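2-c-methyl-d-erythritol 2,4-cyclodiphosphate synthase (Plasmodium falciparum, PDB 4C81) catalyses conversion of 4-diphosphocytidyl-2-C-methyl-D-erythritol 2-phosphate to 2-C-methyl-D-erythritol 2,4-cyclodiphosphate and CMP, probably as a step of non-mevalonate isoprenoid synthesis. Local coordinates at residues 7-12 and 75-80; 14-19 and 168-173; 47-52 and 135-140; 117-122 and 175-180. The protein carries 1 engineered substitution. All coordinates share one frame; numbering follows the deposited sequence. Where two conformers were deposited one is given.

Overall arrangement
Interactions 1, 2 and 4 share one mixed sheet, whose strand 170-181 lies between strands 9-21 and 114-124. Interaction 1 meets interaction 4 through probable backbone hydrogen bonds from L179 N to R9 O (2.8 Å) and from I177 N to G11 O (2.9 Å). Interactions 2 and 4 touch where C173 SG packs on I121 CG2 at 3.3 Å, although their centres are about 20 Å apart. Interaction 2 carries the zinc ligands D15 and H17, and the H17 side chain is about 4 Å from CDP. Interaction 3 touches none of the others, yet the I137 side chain is about 9 Å from a bound CDP. All but interaction 3 contact other subunits of the trimer.

Interaction 1 of 4, residues 7-12 and 75-80; sequences GIRIGQ and GALGSL
R9 reaches from its strand along the last turn of a helix and closes on the carbonyl oxygen of A76. Its CG lies beside the backbone N and anti to the carbonyl carbon (chi1 -78°), and from CG to NE the chain is extended. This shape carries the methylenes across the carbonyl, R9 CD 3.2 Å from A76 O, before the guanidinium arrives edge-on. R9 NH1 then donates to A76 O at 2.9 Å with an N-H...O angle of 161°; the oxygen lies in the guanidinium plane and is met on a lone pair. L77 crosses R9 at about a right angle, its CD2 4.0 Å from R9 CD. Further along the strand, the CA of G11 receives A76 CB at 3.7 Å, and A76 CA makes a CA-H...O contact of 3.3 Å with I10 O. The helix stops in a Schellman motif: G78 has positive phi and its N bonds to G75 O at 3.2 Å. A cation at this carbonyl-rich end is probably favourable electrostatically. NH2 of R9 has further acceptors in Y5 O and in S150 O of the second subunit. The contact thus seats the C-terminal end of helix 64-77 on strand 9-21, with L179 of strand 170-181 packing on A76 and L77, and L108 of helix 97-111 against L77.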
loop_
_atom_site.group_PDB
_atom_site.type_symbol
_atom_site.label_atom_id
_atom_site.label_comp_id
_atom_site.label_asym_id
_atom_site.label_seq_id
_atom_site.Cartn_x
_atom_site.Cartn_y
_atom_site.Cartn_z
ATOM N N GLY A 7 -10.232 -6.490 -18.042
ATOM C CA GLY A 7 -9.893 -5.068 -18.046
ATOM C C GLY A 7 -8.613 -4.789 -17.280
ATOM O O GLY A 7 -7.908 -5.716 -16.876
ATOM N N ILE A 8 -8.321 -3.507 -17.078
ATOM C CA ILE A 8 -7.127 -3.099 -16.343
ATOM C C ILE A 8 -7.154 -3.694 -14.931
ATOM O O ILE A 8 -8.202 -3.731 -14.283
ATOM C CB ILE A 8 -6.984 -1.553 -16.302
ATOM C CG1 ILE A 8 -5.627 -1.149 -15.716
ATOM C CG2 ILE A 8 -8.126 -0.916 -15.517
ATOM C CD1 ILE A 8 -5.331 0.330 -15.847
ATOM N N ARG A 9 -5.995 -4.168 -14.475
ATOM C CA ARG A 9 -5.871 -4.830 -13.173
ATOM C C ARG A 9 -4.795 -4.179 -12.315
ATOM O O ARG A 9 -3.714 -3.845 -12.804
ATOM C CB ARG A 9 -5.548 -6.314 -13.356
ATOM C CG ARG A 9 -6.760 -7.160 -13.731
ATOM C CD ARG A 9 -6.365 -8.553 -14.183
ATOM N NE ARG A 9 -7.539 -9.391 -14.436
ATOM C CZ ARG A 9 -8.212 -10.079 -13.512
ATOM N NH1 ARG A 9 -7.848 -10.062 -12.230
ATOM N NH2 ARG A 9 -9.267 -10.803 -13.874
ATOM N N ILE A 10 -5.121 -4.004 -11.035
ATOM C CA ILE A 10 -4.195 -3.499 -10.023
ATOM C C ILE A 10 -3.691 -4.656 -9.166
ATOM O O ILE A 10 -4.442 -5.576 -8.827
ATOM C CB ILE A 10 -4.875 -2.433 -9.109
ATOM C CG1 ILE A 10 -3.864 -1.790 -8.149
ATOM C CG2 ILE A 10 -6.020 -3.043 -8.316
ATOM C CD1 ILE A 10 -4.414 -0.586 -7.418
ATOM N N GLY A 11 -2.409 -4.596 -8.816
ATOM C CA GLY A 11 -1.816 -5.548 -7.897
ATOM C C GLY A 11 -0.916 -4.865 -6.888
ATOM O O GLY A 11 -0.257 -3.875 -7.201
ATOM N N GLN A 12 -0.909 -5.393 -5.668
ATOM C CA GLN A 12 0.025 -4.965 -4.636
ATOM C C GLN A 12 0.665 -6.188 -4.004
ATOM O O GLN A 12 -0.029 -7.086 -3.544
ATOM C CB GLN A 12 -0.675 -4.157 -3.554
ATOM C CG GLN A 12 0.283 -3.609 -2.511
ATOM C CD GLN A 12 -0.419 -2.867 -1.417
ATOM O OE1 GLN A 12 -1.090 -3.469 -0.580
ATOM N NE2 GLN A 12 -0.271 -1.546 -1.409
ATOM N N GLY A 75 -1.282 -11.307 -7.586
ATOM C CA GLY A 75 -2.409 -10.627 -6.964
ATOM C C GLY A 75 -3.292 -9.921 -7.979
ATOM O O GLY A 75 -4.521 -10.016 -7.928
ATOM N N ALA A 76 -2.663 -9.219 -8.914
ATOM C CA ALA A 76 -3.383 -8.506 -9.966
ATOM C C ALA A 76 -4.258 -9.437 -10.809
ATOM O O ALA A 76 -5.369 -9.066 -11.187
ATOM C CB ALA A 76 -2.403 -7.764 -10.862
ATOM N N LEU A 77 -3.752 -10.638 -11.082
ATOM C CA LEU A 77 -4.436 -11.599 -11.948
ATOM C C LEU A 77 -5.375 -12.546 -11.194
ATOM O O LEU A 77 -6.085 -13.341 -11.813
ATOM C CB LEU A 77 -3.403 -12.409 -12.738
ATOM C CG LEU A 77 -2.610 -11.595 -13.761
ATOM C CD1 LEU A 77 -1.358 -12.342 -14.211
ATOM C CD2 LEU A 77 -3.482 -11.226 -14.955
ATOM N N GLY A 78 -5.384 -12.462 -9.865
ATOM C CA GLY A 78 -6.217 -13.345 -9.055
ATOM C C GLY A 78 -5.670 -14.753 -8.907
ATOM O O GLY A 78 -6.408 -15.669 -8.539
ATOM N N SER A 79 -4.388 -14.938 -9.217
ATOM C CA SER A 79 -3.752 -16.242 -9.091
ATOM C C SER A 79 -3.409 -16.493 -7.631
ATOM O O SER A 79 -3.368 -15.563 -6.827
ATOM C CB SER A 79 -2.480 -16.314 -9.941
ATOM O OG SER A 79 -2.771 -16.174 -11.321
ATOM N N LEU A 80 -3.168 -17.755 -7.292
ATOM C CA LEU A 80 -2.679 -18.098 -5.964
ATOM C C LEU A 80 -1.256 -17.552 -5.838
ATOM O O LEU A 80 -0.516 -17.510 -6.823
ATOM C CB LEU A 80 -2.700 -19.613 -5.745
ATOM C CG LEU A 80 -4.040 -20.328 -5.939
ATOM C CD1 LEU A 80 -3.893 -21.817 -5.670
ATOM C CD2 LEU A 80 -5.117 -19.729 -5.049
#

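Interaction 2 of 4, residues 14-19 and 168-173; sequences YDIHKI and KKAIEC. With ZN (zinc ion), chain B; ZN (zinc ion), chain C.
The Y14 ring, which F174 also meets, has the E172 carboxylate at its edge, the two planes 83° apart. Y14 OH donates to E172 OE1 at 3.0 Å, approaching from above the carboxylate plane, and the same OE1 binds a zinc ion at 2.4 Å. Extended beyond CG, E172 brings its carboxylate to this metal, which H159 of the second subunit also binds. The H17 imidazole points to the other side of the sheet, where H67 meets it at a steep angle between planes. H17 NE2 and D15 OD2 each bind a second zinc ion at 2.0 Å, with H67 as a further protein ligand; this is the metal site of the CDP pocket. D15 is fixed through OD1 by a salt bridge to K157 of the second subunit.

Between the two sites runs an antiparallel pair of strands, 167° apart in direction. D15 with C173 and H17 with I171 are hydrogen-bonded pairs; I16 with E172 and K18 with A170 are non-hydrogen-bonded. I19 CD1 packs on I171 CG2 at 3.6 Å, the side chains crossing at about a right angle. K18, bent at chi3 and chi4, places NZ 2.8 Å from a water that donates to K169 O.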
loop_
_atom_site.group_PDB
_atom_site.type_symbol
_atom_site.label_atom_id
_atom_site.label_comp_id
_atom_site.label_asym_id
_atom_site.label_seq_id
_atom_site.Cartn_x
_atom_site.Cartn_y
_atom_site.Cartn_z
ATOM N N TYR A 14 3.504 -7.542 -1.081
ATOM C CA TYR A 14 4.201 -7.195 0.144
ATOM C C TYR A 14 5.167 -8.315 0.497
ATOM O O TYR A 14 4.875 -9.493 0.283
ATOM C CB TYR A 14 3.201 -6.994 1.278
ATOM C CG TYR A 14 3.845 -6.949 2.643
ATOM C CD1 TYR A 14 4.451 -5.793 3.104
ATOM C CD2 TYR A 14 3.846 -8.072 3.465
ATOM C CE1 TYR A 14 5.046 -5.746 4.356
ATOM C CE2 TYR A 14 4.430 -8.037 4.721
ATOM C CZ TYR A 14 5.030 -6.871 5.158
ATOM O OH TYR A 14 5.616 -6.840 6.397
ATOM N N ASP A 15 6.328 -7.948 1.027
ATOM C CA ASP A 15 7.238 -8.935 1.583
ATOM C C ASP A 15 8.075 -8.319 2.693
ATOM O O ASP A 15 8.271 -7.095 2.743
ATOM C CB ASP A 15 8.137 -9.521 0.495
ATOM C CG ASP A 15 8.819 -10.812 0.923
ATOM O OD1 ASP A 15 8.349 -11.479 1.879
ATOM O OD2 ASP A 15 9.840 -11.157 0.295
ATOM N N ILE A 16 8.541 -9.184 3.589
ATOM C CA ILE A 16 9.405 -8.807 4.700
ATOM C C ILE A 16 10.381 -9.952 4.953
ATOM O O ILE A 16 9.995 -11.126 4.899
ATOM C CB ILE A 16 8.582 -8.495 5.990
ATOM C CG1 ILE A 16 9.509 -8.173 7.172
ATOM C CG2 ILE A 16 7.642 -9.652 6.337
ATOM C CD1 ILE A 16 8.785 -7.652 8.407
ATOM N N HIS A 17 11.648 -9.614 5.202
ATOM C CA HIS A 17 12.627 -10.602 5.640
ATOM C C HIS A 17 13.493 -10.062 6.763
ATOM O O HIS A 17 13.759 -8.859 6.833
ATOM C CB HIS A 17 13.486 -11.088 4.469
ATOM C CG HIS A 17 12.762 -12.030 3.557
ATOM N ND1 HIS A 17 12.416 -13.309 3.935
ATOM C CD2 HIS A 17 12.286 -11.866 2.301
ATOM C CE1 HIS A 17 11.773 -13.899 2.942
ATOM N NE2 HIS A 17 11.681 -13.046 1.939
ATOM N N LYS A 18 13.903 -10.973 7.644
ATOM C CA LYS A 18 14.806 -10.665 8.745
ATOM C C LYS A 18 16.215 -10.484 8.203
ATOM O O LYS A 18 16.654 -11.238 7.325
ATOM C CB LYS A 18 14.801 -11.793 9.782
ATOM C CG LYS A 18 13.461 -12.015 10.469
ATOM C CD LYS A 18 13.473 -13.261 11.363
ATOM C CE LYS A 18 14.401 -13.116 12.565
ATOM N NZ LYS A 18 14.055 -11.945 13.421
ATOM N N ILE A 19 16.914 -9.482 8.723
ATOM C CA ILE A 19 18.284 -9.210 8.313
ATOM C C ILE A 19 19.209 -9.006 9.506
ATOM O O ILE A 19 18.759 -8.757 10.633
ATOM C CB ILE A 19 18.376 -7.958 7.405
ATOM C CG1 ILE A 19 17.821 -6.712 8.113
ATOM C CG2 ILE A 19 17.648 -8.198 6.093
ATOM C CD1 ILE A 19 18.378 -5.417 7.577
ATOM N N LYS A 168 16.839 -2.268 12.413
ATOM C CA LYS A 168 17.555 -3.122 11.458
ATOM C C LYS A 168 17.367 -4.626 11.687
ATOM O O LYS A 168 18.255 -5.425 11.378
ATOM C CB LYS A 168 19.049 -2.757 11.421
ATOM C CG LYS A 168 19.312 -1.292 11.092
ATOM C CD LYS A 168 20.800 -0.962 11.056
ATOM C CE LYS A 168 21.395 -0.885 12.455
ATOM N NZ LYS A 168 22.810 -0.423 12.435
ATOM N N LYS A 169 16.204 -5.005 12.206
ATOM C CA LYS A 169 15.860 -6.406 12.413
ATOM C C LYS A 169 15.207 -6.996 11.163
ATOM O O LYS A 169 15.189 -8.213 10.988
ATOM C CB LYS A 169 14.923 -6.566 13.614
ATOM C CG LYS A 169 15.554 -6.176 14.949
ATOM C CD LYS A 169 14.559 -6.270 16.102
ATOM C CE LYS A 169 14.276 -7.712 16.494
ATOM N NZ LYS A 169 13.393 -7.803 17.690
ATOM N N ALA A 170 14.671 -6.130 10.303
ATOM C CA ALA A 170 14.002 -6.569 9.084
ATOM C C ALA A 170 13.983 -5.465 8.032
ATOM O O ALA A 170 14.257 -4.301 8.331
ATOM C CB ALA A 170 12.580 -7.023 9.401
ATOM N N ILE A 171 13.661 -5.854 6.802
ATOM C CA ILE A 171 13.396 -4.918 5.705
ATOM C C ILE A 171 12.110 -5.347 5.004
ATOM O O ILE A 171 11.772 -6.534 4.986
ATOM C CB ILE A 171 14.558 -4.862 4.685
ATOM C CG1 ILE A 171 14.906 -6.260 4.149
ATOM C CG2 ILE A 171 15.793 -4.218 5.326
ATOM C CD1 ILE A 171 15.928 -6.253 3.029
ATOM N N GLU A 172 11.389 -4.391 4.433
ATOM C CA GLU A 172 10.130 -4.727 3.767
ATOM C C GLU A 172 9.927 -3.960 2.473
ATOM O O GLU A 172 10.593 -2.953 2.207
ATOM C CB GLU A 172 8.927 -4.605 4.719
ATOM C CG GLU A 172 8.545 -3.216 5.188
ATOM C CD GLU A 172 7.365 -3.241 6.171
ATOM O OE1 GLU A 172 7.150 -4.284 6.831
ATOM O OE2 GLU A 172 6.658 -2.217 6.278
ATOM N N CYS A 173 9.038 -4.491 1.642
ATOM C CA CYS A 173 8.800 -3.956 0.305
ATOM C C CYS A 173 7.312 -3.995 -0.008
ATOM O O CYS A 173 6.641 -4.987 0.288
ATOM C CB CYS A 173 9.562 -4.779 -0.747
ATOM S SG CYS A 173 9.545 -4.040 -2.397
HETATM ZN ZN ZN B . 10.368 -13.101 0.370
HETATM ZN ZN ZN C . 6.087 -4.454 8.920
HETATM O O HOH W 1 8.905 -14.183 0.311
HETATM O O HOH W 2 15.937 -10.025 12.812
#

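Interaction 3 of 4, residues 47-52 and 135-140; sequences GGVKIN and KNIIKN
V49 packs against N136 and N140 in a partly buried contact between a small two-stranded hairpin and helix 130-145. V49 CG2 lies 3.5 Å from N136 CG, with I137 CG1 and N140 ND2 as further neighbours, wedged between successive turns of the helix. V49 crosses N140 at about a right angle. The polar half of the contact is the N140 amide. A chi1 of -72°, which sets CG anti to the carbonyl carbon, lets N140 send ND2 to G47 O at 2.9 Å; the oxygen is in the amide plane and is approached on a lone pair, in the carbonyl plane. N140 ND2 also donates to a water at 3.1 Å, and this water in turn donates to G48 O and N136 OD1, linking the loop carbonyl to both asparagines. G47 CA faces I137 CG2 at 4.1 Å, close enough that the absence of a side chain on G47 matters. D63 accepts from the backbone N of both G47 and G48, while I137 packs on I65 of helix 64-77. Positive phi at G47 (57°) and G48 (79°), between antiparallel strands 43-46 and 49-51, fits the two-residue type I' turn of a beta hairpin.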
loop_
_atom_site.group_PDB
_atom_site.type_symbol
_atom_site.label_atom_id
_atom_site.label_comp_id
_atom_site.label_asym_id
_atom_site.label_seq_id
_atom_site.Cartn_x
_atom_site.Cartn_y
_atom_site.Cartn_z
ATOM N N GLY A 47 16.543 -6.915 -5.387
ATOM C CA GLY A 47 16.320 -6.636 -6.802
ATOM C C GLY A 47 17.395 -7.249 -7.679
ATOM O O GLY A 47 17.808 -6.655 -8.674
ATOM N N GLY A 48 17.859 -8.435 -7.290
ATOM C CA GLY A 48 18.939 -9.125 -7.994
ATOM C C GLY A 48 20.344 -8.616 -7.703
ATOM O O GLY A 48 21.306 -9.126 -8.274
ATOM N N VAL A 49 20.473 -7.625 -6.821
ATOM C CA VAL A 49 21.773 -7.036 -6.489
ATOM C C VAL A 49 22.246 -7.549 -5.134
ATOM O O VAL A 49 21.538 -7.416 -4.135
ATOM C CB VAL A 49 21.705 -5.493 -6.435
ATOM C CG1 VAL A 49 23.085 -4.905 -6.130
ATOM C CG2 VAL A 49 21.156 -4.926 -7.740
ATOM N N LYS A 50 23.447 -8.126 -5.100
ATOM C CA LYS A 50 24.033 -8.603 -3.851
ATOM C C LYS A 50 24.397 -7.427 -2.947
ATOM O O LYS A 50 24.975 -6.440 -3.403
ATOM C CB LYS A 50 25.282 -9.448 -4.124
ATOM C CG LYS A 50 25.005 -10.772 -4.812
ATOM C CD LYS A 50 24.395 -11.785 -3.857
ATOM C CE LYS A 50 24.216 -13.139 -4.524
ATOM N NZ LYS A 50 23.722 -14.168 -3.569
ATOM N N ILE A 51 24.041 -7.548 -1.670
ATOM C CA ILE A 51 24.313 -6.529 -0.662
ATOM C C ILE A 51 25.315 -7.128 0.320
ATOM O O ILE A 51 24.941 -7.850 1.243
ATOM C CB ILE A 51 23.026 -6.101 0.088
ATOM C CG1 ILE A 51 21.879 -5.829 -0.892
ATOM C CG2 ILE A 51 23.294 -4.872 0.935
ATOM C CD1 ILE A 51 22.176 -4.777 -1.929
ATOM N N ASN A 52 26.591 -6.823 0.111
ATOM C CA ASN A 52 27.675 -7.552 0.776
ATOM C C ASN A 52 27.816 -7.294 2.278
ATOM O O ASN A 52 28.436 -8.093 2.977
ATOM C CB ASN A 52 29.009 -7.267 0.073
ATOM C CG ASN A 52 28.998 -7.670 -1.397
ATOM O OD1 ASN A 52 28.234 -8.544 -1.812
ATOM N ND2 ASN A 52 29.847 -7.028 -2.190
ATOM N N LYS A 135 19.844 2.013 -10.248
ATOM C CA LYS A 135 20.073 1.739 -11.672
ATOM C C LYS A 135 20.198 0.242 -11.948
ATOM O O LYS A 135 19.616 -0.270 -12.906
ATOM C CB LYS A 135 21.328 2.467 -12.167
ATOM C CG LYS A 135 21.168 3.975 -12.300
ATOM N N ASN A 136 20.956 -0.447 -11.096
ATOM C CA ASN A 136 21.163 -1.888 -11.209
ATOM C C ASN A 136 19.863 -2.665 -10.987
ATOM O O ASN A 136 19.544 -3.587 -11.736
ATOM C CB ASN A 136 22.226 -2.340 -10.196
ATOM C CG ASN A 136 22.852 -3.686 -10.542
ATOM O OD1 ASN A 136 22.323 -4.455 -11.344
ATOM N ND2 ASN A 136 23.993 -3.973 -9.925
ATOM N N ILE A 137 19.115 -2.288 -9.953
ATOM C CA ILE A 137 17.837 -2.939 -9.655
ATOM C C ILE A 137 16.872 -2.783 -10.828
ATOM O O ILE A 137 16.266 -3.759 -11.282
ATOM C CB ILE A 137 17.192 -2.368 -8.373
ATOM C CG1 ILE A 137 18.002 -2.775 -7.142
ATOM C CG2 ILE A 137 15.752 -2.863 -8.227
ATOM C CD1 ILE A 137 17.575 -2.065 -5.877
ATOM N N ILE A 138 16.754 -1.555 -11.328
ATOM C CA ILE A 138 15.860 -1.254 -12.446
ATOM C C ILE A 138 16.268 -2.022 -13.710
ATOM O O ILE A 138 15.406 -2.528 -14.437
ATOM C CB ILE A 138 15.783 0.269 -12.714
ATOM C CG1 ILE A 138 15.031 0.962 -11.570
ATOM C CG2 ILE A 138 15.097 0.555 -14.039
ATOM C CD1 ILE A 138 14.982 2.469 -11.685
ATOM N N LYS A 139 17.573 -2.116 -13.958
ATOM C CA LYS A 139 18.093 -2.897 -15.084
ATOM C C LYS A 139 17.734 -4.376 -14.935
ATOM O O LYS A 139 17.305 -5.015 -15.897
ATOM C CB LYS A 139 19.613 -2.732 -15.204
ATOM C CG LYS A 139 20.225 -3.432 -16.416
ATOM C CD LYS A 139 21.712 -3.143 -16.531
ATOM C CE LYS A 139 22.331 -3.888 -17.703
ATOM N NZ LYS A 139 23.790 -3.617 -17.832
ATOM N N ASN A 140 17.907 -4.906 -13.726
ATOM C CA ASN A 140 17.588 -6.300 -13.431
ATOM C C ASN A 140 16.100 -6.603 -13.602
ATOM O O ASN A 140 15.737 -7.604 -14.213
ATOM C CB ASN A 140 18.030 -6.663 -12.012
ATOM C CG ASN A 140 19.538 -6.774 -11.870
ATOM O OD1 ASN A 140 20.278 -6.756 -12.858
ATOM N ND2 ASN A 140 20.002 -6.895 -10.629
HETATM O O HOH W 3 23.074 -7.295 -10.252
#

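Interaction 4 of 4, residues 117-122 and 175-180; sequences GNVDIN and ANILLI
D120 and N176 form the hydrogen-bonded centre of an antiparallel strand pair within the mixed sheet, the strand directions 173° apart. This is the tight part of the contact: D120 N donates to N176 O at 2.8 Å, and N176 N returns a bond of 2.8 Å to D120 O. The non-hydrogen-bonded pairs either side of it, V119 with I177 and I121 with A175, add ordinary apolar contacts: V119 CB is 4.1 Å from I177 CG1, and I121 CG1 is 4.3 Å from A175 CB. Their face of the sheet is covered by helix 64-77, through I69, S68 and S72.

Toward G117 the pairing is looser and the register slips. G117 N donates to L178 O at 2.8 Å, but L178 N reaches N118 O only at 3.2 Å, so two residues stand opposite one in a beta bulge. N118 N is buried here without a partner. I180, the one residue here that is partly exposed, lays CG1 on G117 CA at 3.8 Å and also packs on I8 of the third subunit.

The face bearing D120 and N176 is polar and lies against the third subunit. D120 forms a salt bridge with K155, while N118 ND2 and N122 ND2 donate to I10 O and Q12 O of that subunit. The N176 side chain leaves with CG anti to the carbonyl carbon (chi1 -55°), which lets N176 ND2 donate to Q12 OE1 of the third subunit and add a weak 3.3 Å bond to D120 O.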
loop_
_atom_site.group_PDB
_atom_site.type_symbol
_atom_site.label_atom_id
_atom_site.label_comp_id
_atom_site.label_asym_id
_atom_site.label_seq_id
_atom_site.Cartn_x
_atom_site.Cartn_y
_atom_site.Cartn_z
ATOM N N GLY A 117 1.826 -2.370 -17.293
ATOM C CA GLY A 117 1.801 -0.929 -17.501
ATOM C C GLY A 117 3.057 -0.362 -16.877
ATOM O O GLY A 117 4.077 -0.194 -17.543
ATOM N N ASN A 118 2.985 -0.073 -15.583
ATOM C CA ASN A 118 4.174 0.278 -14.814
ATOM C C ASN A 118 4.149 -0.391 -13.448
ATOM O O ASN A 118 3.119 -0.912 -13.023
ATOM C CB ASN A 118 4.302 1.793 -14.657
ATOM C CG ASN A 118 3.320 2.357 -13.657
ATOM O OD1 ASN A 118 2.113 2.160 -13.783
ATOM N ND2 ASN A 118 3.833 3.046 -12.646
ATOM N N VAL A 119 5.309 -0.401 -12.794
ATOM C CA VAL A 119 5.442 -0.903 -11.431
ATOM C C VAL A 119 6.143 0.175 -10.593
ATOM O O VAL A 119 7.075 0.833 -11.068
ATOM C CB VAL A 119 6.214 -2.246 -11.381
ATOM C CG1 VAL A 119 7.659 -2.074 -11.828
ATOM C CG2 VAL A 119 6.146 -2.851 -9.985
ATOM N N ASP A 120 5.656 0.377 -9.370
ATOM C CA ASP A 120 6.242 1.324 -8.420
ATOM C C ASP A 120 6.517 0.559 -7.134
ATOM O O ASP A 120 5.613 -0.041 -6.557
ATOM C CB ASP A 120 5.304 2.509 -8.148
ATOM C CG ASP A 120 5.978 3.633 -7.355
ATOM O OD1 ASP A 120 7.225 3.633 -7.225
ATOM O OD2 ASP A 120 5.263 4.531 -6.865
ATOM N N ILE A 121 7.773 0.592 -6.702
ATOM C CA ILE A 121 8.262 -0.256 -5.631
ATOM C C ILE A 121 8.787 0.624 -4.502
ATOM O O ILE A 121 9.591 1.529 -4.735
ATOM C CB ILE A 121 9.386 -1.184 -6.138
ATOM C CG1 ILE A 121 8.881 -2.061 -7.294
ATOM C CG2 ILE A 121 9.896 -2.053 -5.010
ATOM C CD1 ILE A 121 9.979 -2.626 -8.156
ATOM N N ASN A 122 8.297 0.361 -3.291
ATOM C CA ASN A 122 8.693 1.076 -2.082
ATOM C C ASN A 122 9.378 0.131 -1.113
ATOM O O ASN A 122 8.742 -0.763 -0.559
ATOM C CB ASN A 122 7.462 1.664 -1.402
ATOM C CG ASN A 122 6.901 2.847 -2.144
ATOM O OD1 ASN A 122 7.626 3.784 -2.460
ATOM N ND2 ASN A 122 5.603 2.818 -2.418
ATOM N N ALA A 175 5.185 -3.537 -3.531
ATOM C CA ALA A 175 5.268 -3.404 -4.979
ATOM C C ALA A 175 3.862 -3.182 -5.518
ATOM O O ALA A 175 2.965 -3.953 -5.213
ATOM C CB ALA A 175 5.879 -4.655 -5.593
ATOM N N ASN A 176 3.687 -2.127 -6.309
ATOM C CA ASN A 176 2.394 -1.762 -6.868
ATOM C C ASN A 176 2.480 -1.786 -8.379
ATOM O O ASN A 176 3.391 -1.199 -8.961
ATOM C CB ASN A 176 1.993 -0.365 -6.408
ATOM C CG ASN A 176 1.996 -0.233 -4.908
ATOM O OD1 ASN A 176 0.968 -0.427 -4.262
ATOM N ND2 ASN A 176 3.160 0.069 -4.338
ATOM N N ILE A 177 1.523 -2.454 -9.013
ATOM C CA ILE A 177 1.586 -2.686 -10.453
ATOM C C ILE A 177 0.224 -2.525 -11.120
ATOM O O ILE A 177 -0.816 -2.733 -10.492
ATOM C CB ILE A 177 2.156 -4.095 -10.727
ATOM C CG1 ILE A 177 2.680 -4.204 -12.159
ATOM C CG2 ILE A 177 1.134 -5.186 -10.401
ATOM C CD1 ILE A 177 3.527 -5.424 -12.379
ATOM N N LEU A 178 0.247 -2.123 -12.390
ATOM C CA LEU A 178 -0.935 -2.159 -13.242
ATOM C C LEU A 178 -0.654 -3.123 -14.380
ATOM O O LEU A 178 0.428 -3.092 -14.972
ATOM C CB LEU A 178 -1.238 -0.784 -13.826
ATOM C CG LEU A 178 -1.794 0.262 -12.869
ATOM C CD1 LEU A 178 -1.887 1.597 -13.591
ATOM C CD2 LEU A 178 -3.151 -0.139 -12.294
ATOM N N LEU A 179 -1.620 -3.987 -14.664
ATOM C CA LEU A 179 -1.589 -4.816 -15.857
ATOM C C LEU A 179 -2.633 -4.311 -16.847
ATOM O O LEU A 179 -3.793 -4.105 -16.490
ATOM C CB LEU A 179 -1.866 -6.274 -15.510
ATOM C CG LEU A 179 -0.949 -6.899 -14.454
ATOM C CD1 LEU A 179 -1.349 -8.333 -14.204
ATOM C CD2 LEU A 179 0.527 -6.814 -14.844
ATOM N N ILE A 180 -2.204 -4.121 -18.094
ATOM C CA ILE A 180 -3.046 -3.568 -19.151
ATOM C C ILE A 180 -3.371 -4.655 -20.173
ATOM O O ILE A 180 -2.462 -5.326 -20.662
ATOM C CB ILE A 180 -2.318 -2.418 -19.890
ATOM C CG1 ILE A 180 -1.709 -1.418 -18.896
ATOM C CG2 ILE A 180 -3.270 -1.706 -20.841
ATOM C CD1 ILE A 180 -2.714 -0.802 -17.934
#